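Long-range contact in sulfur oxidation protein soxB (Thermus thermophilus, PDB 2WDD), which probably hydrolyses the sulfur-sulfur bond of cysteine S-thiosulfonate in the Sox sulfur oxidation pathway, using a pair of manganese ions: residues A213-S218 against N256-L261. Residues are numbered along the deposited sequence; the frame is centred on the assembly and turned at random.
Sequences AVVGAS and NAVVLL
Val-215 is paired with Leu-260 on one face of a parallel strand pair and also reaches back to Val-258, touching each with a different branch. With chi1 at 180° its CG1 is trans to the backbone N, which turns CG1 toward CD1 of Leu-260 at 3.8 Å and CG2 toward CG1 of Val-258 at 3.7 Å. CD1 of Leu-260 leans toward the neighbouring strand, 3.5 Å from Val-215 O, and touches CB of Ala-217 at 4.0 Å. On the other face, Val-214 CG1 lies obliquely against CB of Leu-261 at 4.1 Å; Gly-216, paired with Leu-261, adds no side chain there. Five backbone hydrogen bonds join the strands, Ala-213, Val-215 and Ala-217 on one alternating with Ala-257, Val-259 and Leu-261 on the other, and satisfy N-H and C=O groups buried among apolar side chains. The bond from Leu-261 N to Val-215 O, at 2.7 Å, arrives almost in line with the carbonyl (177°). Ala-217 N to Leu-261 O, at the far end, is longer at 3.0 Å and more bent, its donor tilted 19° from the carbonyl plane. Strands 210-217 and 257-262 are linked by a beta-alpha-beta crossover through helix 240-252, within a mixed sheet of the metallophosphoesterase-like part of this 5'-nucleotidase family protein. Strand 202-207 flanks the pair beside 210-217, where Tyr-202 touches Val-215; strand 281-284 flanks the other side, with Ile-282 against Leu-260. Just before strand 257-262, Asn-256 OD1 accepts a hydrogen bond from Ala-211 N. Toward the C-terminal ends, the side chain of Ala-217 lies about 6 Å from that of His-263, a manganese ligand that directly follows strand 257-262.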
ATOM      1  N   ALA A 213     -18.048 -16.730   7.821  1.00 12.34           N
ATOM      2  CA  ALA A 213     -17.273 -17.024   6.613  1.00 12.25           C
ATOM      3  C   ALA A 213     -16.304 -15.875   6.323  1.00 15.07           C
ATOM      4  O   ALA A 213     -16.696 -14.711   6.357  1.00 15.18           O
ATOM      5  CB  ALA A 213     -18.198 -17.201   5.414  1.00 13.14           C
ATOM      6  N   VAL A 214     -15.066 -16.225   5.972  1.00 10.73           N
ATOM      7  CA  VAL A 214     -14.070 -15.253   5.517  1.00 10.11           C
ATOM      8  C   VAL A 214     -13.885 -15.594   4.037  1.00 13.10           C
ATOM      9  O   VAL A 214     -13.443 -16.702   3.698  1.00 13.00           O
ATOM     10  CB  VAL A 214     -12.728 -15.390   6.256  1.00 12.50           C
ATOM     11  CG1 VAL A 214     -11.675 -14.411   5.680  1.00 11.84           C
ATOM     12  CG2 VAL A 214     -12.890 -15.137   7.746  1.00 12.18           C
ATOM     13  N   VAL A 215     -14.290 -14.679   3.162  1.00 10.48           N
ATOM     14  CA  VAL A 215     -14.152 -14.849   1.716  1.00  9.99           C
ATOM     15  C   VAL A 215     -12.942 -14.018   1.311  1.00 13.07           C
ATOM     16  O   VAL A 215     -12.754 -12.921   1.832  1.00 12.86           O
ATOM     17  CB  VAL A 215     -15.411 -14.342   0.973  1.00 12.92           C
ATOM     18  CG1 VAL A 215     -15.275 -14.511  -0.549  1.00 12.74           C
ATOM     19  CG2 VAL A 215     -16.672 -15.027   1.514  1.00 12.89           C
ATOM     20  N   GLY A 216     -12.110 -14.526   0.409  1.00 10.61           N
ATOM     21  CA  GLY A 216     -10.954 -13.765  -0.028  1.00 10.83           C
ATOM     22  C   GLY A 216     -11.046 -13.242  -1.451  1.00 12.88           C
ATOM     23  O   GLY A 216     -11.589 -13.888  -2.347  1.00 12.38           O
ATOM     24  N   ALA A 217     -10.475 -12.063  -1.665  1.00  9.75           N
ATOM     25  CA  ALA A 217     -10.397 -11.477  -3.003  1.00  9.66           C
ATOM     26  C   ALA A 217      -9.012 -10.885  -3.211  1.00 11.90           C
ATOM     27  O   ALA A 217      -8.559 -10.066  -2.416  1.00 10.77           O
ATOM     28  CB  ALA A 217     -11.456 -10.411  -3.210  1.00 10.94           C
ATOM     29  N   SER A 218      -8.317 -11.361  -4.241  1.00  9.43           N
ATOM     30  CA  SER A 218      -7.007 -10.814  -4.588  1.00  9.05           C
ATOM     31  C   SER A 218      -7.169  -9.669  -5.597  1.00 11.96           C
ATOM     32  O   SER A 218      -8.213  -9.511  -6.228  1.00 11.19           O
ATOM     33  CB  SER A 218      -6.101 -11.905  -5.154  1.00 10.65           C
ATOM     34  OG  SER A 218      -5.612 -12.720  -4.108  1.00 12.76           O
ATOM     35  N   ASN A 256     -23.501 -17.489   9.140  1.00 17.96           N
ATOM     36  CA  ASN A 256     -24.455 -16.481   9.612  1.00 17.73           C
ATOM     37  C   ASN A 256     -24.002 -15.103   9.144  1.00 20.54           C
ATOM     38  O   ASN A 256     -24.825 -14.238   8.841  1.00 19.12           O
ATOM     39  CB  ASN A 256     -24.527 -16.486  11.137  1.00 18.02           C
ATOM     40  CG  ASN A 256     -25.021 -17.808  11.683  1.00 27.48           C
ATOM     41  OD1 ASN A 256     -24.261 -18.571  12.274  1.00 24.41           O
ATOM     42  ND2 ASN A 256     -26.279 -18.118  11.413  1.00 23.36           N
ATOM     43  N   ALA A 257     -22.685 -14.915   9.089  1.00 16.22           N
ATOM     44  CA  ALA A 257     -22.106 -13.633   8.695  1.00 15.14           C
ATOM     45  C   ALA A 257     -21.000 -13.858   7.684  1.00 16.25           C
ATOM     46  O   ALA A 257     -20.359 -14.904   7.690  1.00 16.61           O
ATOM     47  CB  ALA A 257     -21.563 -12.897   9.909  1.00 15.44           C
ATOM     48  N   VAL A 258     -20.780 -12.870   6.825  1.00 13.29           N
ATOM     49  CA  VAL A 258     -19.772 -12.990   5.780  1.00 11.97           C
ATOM     50  C   VAL A 258     -18.826 -11.794   5.783  1.00 14.33           C
ATOM     51  O   VAL A 258     -19.264 -10.649   5.717  1.00 13.70           O
ATOM     52  CB  VAL A 258     -20.439 -13.166   4.397  1.00 14.72           C
ATOM     53  CG1 VAL A 258     -19.389 -13.138   3.269  1.00 13.77           C
ATOM     54  CG2 VAL A 258     -21.244 -14.468   4.354  1.00 14.99           C
ATOM     55  N   VAL A 259     -17.535 -12.079   5.869  1.00 10.71           N
ATOM     56  CA  VAL A 259     -16.499 -11.051   5.857  0.50  9.46           C
ATOM     57  C   VAL A 259     -15.684 -11.236   4.584  1.00 14.09           C
ATOM     58  O   VAL A 259     -15.221 -12.344   4.317  1.00 12.97           O
ATOM     59  CB  VAL A 259     -15.566 -11.195   7.082  0.50 11.85           C
ATOM     60  CG1 VAL A 259     -14.459 -10.123   7.058  0.50 11.81           C
ATOM     61  CG2 VAL A 259     -16.364 -11.150   8.384  0.50 10.96           C
ATOM     62  N   LEU A 260     -15.493 -10.164   3.816  1.00 11.42           N
ATOM     63  CA  LEU A 260     -14.658 -10.240   2.619  1.00 10.21           C
ATOM     64  C   LEU A 260     -13.283  -9.660   2.963  1.00 11.98           C
ATOM     65  O   LEU A 260     -13.190  -8.493   3.302  1.00 10.12           O
ATOM     66  CB  LEU A 260     -15.266  -9.445   1.453  1.00  9.92           C
ATOM     67  CG  LEU A 260     -14.410  -9.421   0.174  1.00 12.85           C
ATOM     68  CD1 LEU A 260     -14.378 -10.817  -0.462  1.00 13.07           C
ATOM     69  CD2 LEU A 260     -14.938  -8.404  -0.814  1.00 12.18           C
ATOM     70  N   LEU A 261     -12.239 -10.492   2.918  1.00 10.19           N
ATOM     71  CA  LEU A 261     -10.850 -10.072   3.150  1.00  9.72           C
ATOM     72  C   LEU A 261     -10.382  -9.706   1.746  1.00 11.70           C
ATOM     73  O   LEU A 261     -10.174 -10.580   0.905  1.00 10.72           O
ATOM     74  CB  LEU A 261     -10.022 -11.253   3.672  1.00  9.33           C
ATOM     75  CG  LEU A 261      -8.536 -11.036   3.968  1.00 11.77           C
ATOM     76  CD1 LEU A 261      -8.323  -9.907   4.971  1.00 10.36           C
ATOM     77  CD2 LEU A 261      -7.944 -12.334   4.494  1.00 11.63           C
TER